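N-acetyltransferase family protein (Bacillus anthracis, PDB 3LNB) catalyses acetyl transfer from acetyl-coenzyme A to arylamines, and as an arylamine N-acetyltransferase it inactivates the antibacterial drug sulfamethoxazole. Local coordinates at residues E101-L106 with V151-F156. The protein carries 1 engineered substitution. Sequence-based numbering, arbitrary orientation.
With COA (coenzyme A), chain B.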
loop_
_atom_site.group_PDB
_atom_site.type_symbol
_atom_site.label_atom_id
_atom_site.label_comp_id
_atom_site.label_asym_id
_atom_site.label_seq_id
_atom_site.Cartn_x
_atom_site.Cartn_y
_atom_site.Cartn_z
ATOM N N GLU A 101 -6.894 1.679 -1.153
ATOM C CA GLU A 101 -7.492 2.223 0.064
ATOM C C GLU A 101 -6.406 2.906 0.877
ATOM O O GLU A 101 -6.568 4.041 1.323
ATOM C CB GLU A 101 -8.143 1.117 0.893
ATOM C CG GLU A 101 -9.281 0.416 0.169
ATOM C CD GLU A 101 -9.806 -0.779 0.938
ATOM O OE1 GLU A 101 -10.681 -0.597 1.815
ATOM O OE2 GLU A 101 -9.330 -1.898 0.666
ATOM N N LEU A 102 -5.292 2.208 1.061
ATOM C CA LEU A 102 -4.171 2.750 1.812
ATOM C C LEU A 102 -3.691 4.070 1.208
ATOM O O LEU A 102 -3.541 5.064 1.919
ATOM C CB LEU A 102 -3.023 1.735 1.843
ATOM C CG LEU A 102 -3.289 0.477 2.680
ATOM C CD1 LEU A 102 -2.210 -0.576 2.429
ATOM C CD2 LEU A 102 -3.331 0.874 4.157
ATOM N N ASN A 103 -3.465 4.086 -0.103
ATOM C CA ASN A 103 -2.989 5.300 -0.754
ATOM C C ASN A 103 -4.044 6.381 -0.949
ATOM O O ASN A 103 -3.705 7.551 -1.074
ATOM C CB ASN A 103 -2.310 4.971 -2.085
ATOM C CG ASN A 103 -0.929 4.360 -1.890
ATOM O OD1 ASN A 103 -0.230 4.677 -0.925
ATOM N ND2 ASN A 103 -0.524 3.497 -2.811
ATOM N N SER A 104 -5.315 6.001 -0.990
ATOM C CA SER A 104 -6.364 7.001 -1.120
ATOM C C SER A 104 -6.424 7.750 0.213
ATOM O O SER A 104 -6.541 8.973 0.245
ATOM C CB SER A 104 -7.719 6.349 -1.415
ATOM O OG SER A 104 -7.847 6.021 -2.787
ATOM N N LEU A 105 -6.331 7.007 1.310
ATOM C CA LEU A 105 -6.354 7.608 2.639
ATOM C C LEU A 105 -5.167 8.540 2.811
ATOM O O LEU A 105 -5.322 9.689 3.229
ATOM C CB LEU A 105 -6.313 6.530 3.724
ATOM C CG LEU A 105 -6.228 7.066 5.159
ATOM C CD1 LEU A 105 -7.468 7.900 5.487
ATOM C CD2 LEU A 105 -6.101 5.906 6.120
ATOM N N LEU A 106 -3.977 8.042 2.490
ATOM C CA LEU A 106 -2.772 8.851 2.606
ATOM C C LEU A 106 -2.904 10.097 1.729
ATOM O O LEU A 106 -2.437 11.173 2.098
ATOM C CB LEU A 106 -1.538 8.044 2.189
ATOM C CG LEU A 106 -0.204 8.801 2.190
ATOM C CD1 LEU A 106 0.050 9.396 3.568
ATOM C CD2 LEU A 106 0.925 7.857 1.810
ATOM N N VAL A 151 7.356 9.521 -5.984
ATOM C CA VAL A 151 6.295 8.530 -5.910
ATOM C C VAL A 151 6.117 8.276 -4.416
ATOM O O VAL A 151 7.093 8.081 -3.689
ATOM C CB VAL A 151 6.676 7.194 -6.604
ATOM C CG1 VAL A 151 5.767 6.059 -6.098
ATOM C CG2 VAL A 151 6.534 7.340 -8.118
ATOM N N ILE A 152 4.873 8.314 -3.960
ATOM C CA ILE A 152 4.555 8.055 -2.561
ATOM C C ILE A 152 3.696 6.805 -2.627
ATOM O O ILE A 152 2.596 6.835 -3.179
ATOM C CB ILE A 152 3.728 9.199 -1.929
ATOM C CG1 ILE A 152 4.470 10.532 -2.065
ATOM C CG2 ILE A 152 3.475 8.900 -0.447
ATOM C CD1 ILE A 152 5.814 10.560 -1.367
ATOM N N ASP A 153 4.194 5.702 -2.081
ATOM C CA ASP A 153 3.442 4.459 -2.139
ATOM C C ASP A 153 3.452 3.676 -0.833
ATOM O O ASP A 153 4.488 3.187 -0.397
ATOM C CB ASP A 153 3.992 3.585 -3.267
ATOM C CG ASP A 153 3.123 2.368 -3.553
ATOM O OD1 ASP A 153 2.130 2.140 -2.827
ATOM O OD2 ASP A 153 3.444 1.642 -4.518
ATOM N N ALA A 154 2.283 3.560 -0.219
ATOM C CA ALA A 154 2.147 2.822 1.028
ATOM C C ALA A 154 1.250 1.614 0.802
ATOM O O ALA A 154 0.778 1.002 1.758
ATOM C CB ALA A 154 1.548 3.717 2.104
ATOM N N GLY A 155 1.017 1.271 -0.462
ATOM C CA GLY A 155 0.145 0.146 -0.757
ATOM C C GLY A 155 0.758 -1.066 -1.438
ATOM O O GLY A 155 0.036 -1.993 -1.803
ATOM N N PHE A 156 2.078 -1.087 -1.594
ATOM C CA PHE A 156 2.740 -2.205 -2.264
ATOM C C PHE A 156 3.040 -3.406 -1.350
ATOM O O PHE A 156 4.022 -4.117 -1.551
ATOM C CB PHE A 156 4.031 -1.714 -2.937
ATOM C CG PHE A 156 4.459 -2.540 -4.130
ATOM C CD1 PHE A 156 5.674 -2.283 -4.764
ATOM C CD2 PHE A 156 3.655 -3.572 -4.619
ATOM C CE1 PHE A 156 6.085 -3.045 -5.872
ATOM C CE2 PHE A 156 4.057 -4.339 -5.725
ATOM C CZ PHE A 156 5.277 -4.071 -6.351
HETATM N N1A COA B . -3.438 -11.848 -3.216
HETATM C C2A COA B . -3.744 -12.841 -2.399
HETATM N N3A COA B . -2.820 -13.654 -1.917
HETATM C C4A COA B . -1.532 -13.490 -2.247
HETATM C C5A COA B . -1.172 -12.461 -3.106
HETATM C C6A COA B . -2.170 -11.625 -3.592
HETATM N N6A COA B . -1.871 -10.614 -4.404
HETATM N N7A COA B . 0.147 -12.510 -3.258
HETATM C C8A COA B . 0.602 -13.523 -2.524
HETATM N N9A COA B . -0.414 -14.120 -1.902
HETATM C C1B COA B . -0.296 -15.216 -0.911
HETATM C C2B COA B . 0.393 -16.464 -1.463
HETATM O O2B COA B . -0.541 -17.246 -2.213
HETATM C C3B COA B . 0.764 -17.172 -0.161
HETATM O O3B COA B . -0.293 -18.037 0.264
HETATM P P3B COA B . 0.080 -19.395 1.044
HETATM O O7A COA B . 1.099 -19.178 2.095
HETATM O O8A COA B . -1.300 -19.977 1.631
HETATM O O9A COA B . 0.578 -20.417 -0.095
HETATM C C4B COA B . 0.944 -16.022 0.833
HETATM O O4B COA B . 0.614 -14.815 0.124
HETATM C C5B COA B . 2.391 -15.921 1.312
HETATM O O5B COA B . 3.253 -15.654 0.204
HETATM P P1A COA B . 4.846 -15.718 0.406
HETATM O O1A COA B . 5.491 -15.152 -0.955
HETATM O O2A COA B . 5.303 -17.091 0.717
HETATM O O3A COA B . 5.186 -14.690 1.598
HETATM P P2A COA B . 5.293 -13.094 1.415
HETATM O O4A COA B . 6.842 -12.800 1.093
HETATM O O5A COA B . 4.843 -12.403 2.645
HETATM O O6A COA B . 4.466 -12.673 0.100
HETATM C CBP COA B . 2.976 -10.725 -0.097
HETATM C CCP COA B . 3.108 -12.226 0.179
HETATM C CDP COA B . 3.610 -9.936 1.050
HETATM C CEP COA B . 1.492 -10.367 -0.202
HETATM C CAP COA B . 3.669 -10.381 -1.417
HETATM O OAP COA B . 3.103 -11.168 -2.469
HETATM C C9P COA B . 3.498 -8.902 -1.771
HETATM O O9P COA B . 4.104 -8.027 -1.154
HETATM N N8P COA B . 2.667 -8.670 -2.785
HETATM C C7P COA B . 2.380 -7.322 -3.298
HETATM C C6P COA B . 0.886 -7.174 -3.597
HETATM C C5P COA B . 0.619 -5.963 -4.495
HETATM O O5P COA B . 0.910 -5.996 -5.689
HETATM N N4P COA B . 0.048 -4.916 -3.907
HETATM C C3P COA B . -0.257 -3.686 -4.652
HETATM C C2P COA B . -1.540 -3.843 -5.471
HETATM S S1P COA B . -3.064 -3.936 -4.461
#
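The backbones of helix 99-112 and of the turn after strand 148-152 come nearest at Leu102 and Gly155, whose CA atoms are 5.7 Å apart, with Asn103 facing Ala154. This is where the arylamine N-acetyltransferase fold would assemble its Cys-His-Asp triad: Cys99 lies on the same helix, His138 NE2 is hydrogen-bonded to Asp153 OD2, and the geometry is consistent with a charge relay, as in the family. Asn103 carries the polar link with both ends of its amide. Its OD1 accepts from Ala154 N at 2.8 Å, in the carbonyl plane on a lone pair, with a C=O...N angle of 127°. Its ND2 gives a nearly straight bond of 3.0 Å to Asp153 OD1 (173° at the hydrogen), with Asp153 OD1 in the plane of the amide, and is also hydrogen-bonded to Val139 O on strand 131-145; together these partners fix the rotation of the amide. The amide and carboxylate planes are 60° apart, and ND2 meets OD1 from above the carboxylate plane. Asp153 CG stands anti to the backbone N, while OD1 turns back to accept from Gly155 N at 2.8 Å, closing an Asx turn. The two donors approach OD1 from opposite faces of the carboxylate, an arrangement consistent with Asn103 and the turn holding the group whose OD2 is hydrogen-bonded to His138. On the next helical turn, Leu106 CD2 packs 3.6 Å from Ile152 CG2, the side chains crossing at about a right angle, and the helix 55-65 residues Ile58 and Met62 also touch Leu106. Beyond the turn, Gly155 and Phe156 line the coenzyme A pocket, where Gly155 O comes within 3.3 Å of coenzyme A atom C3P. Leu102 CD1, on the helix, rests 3.4 Å from Ala154 O.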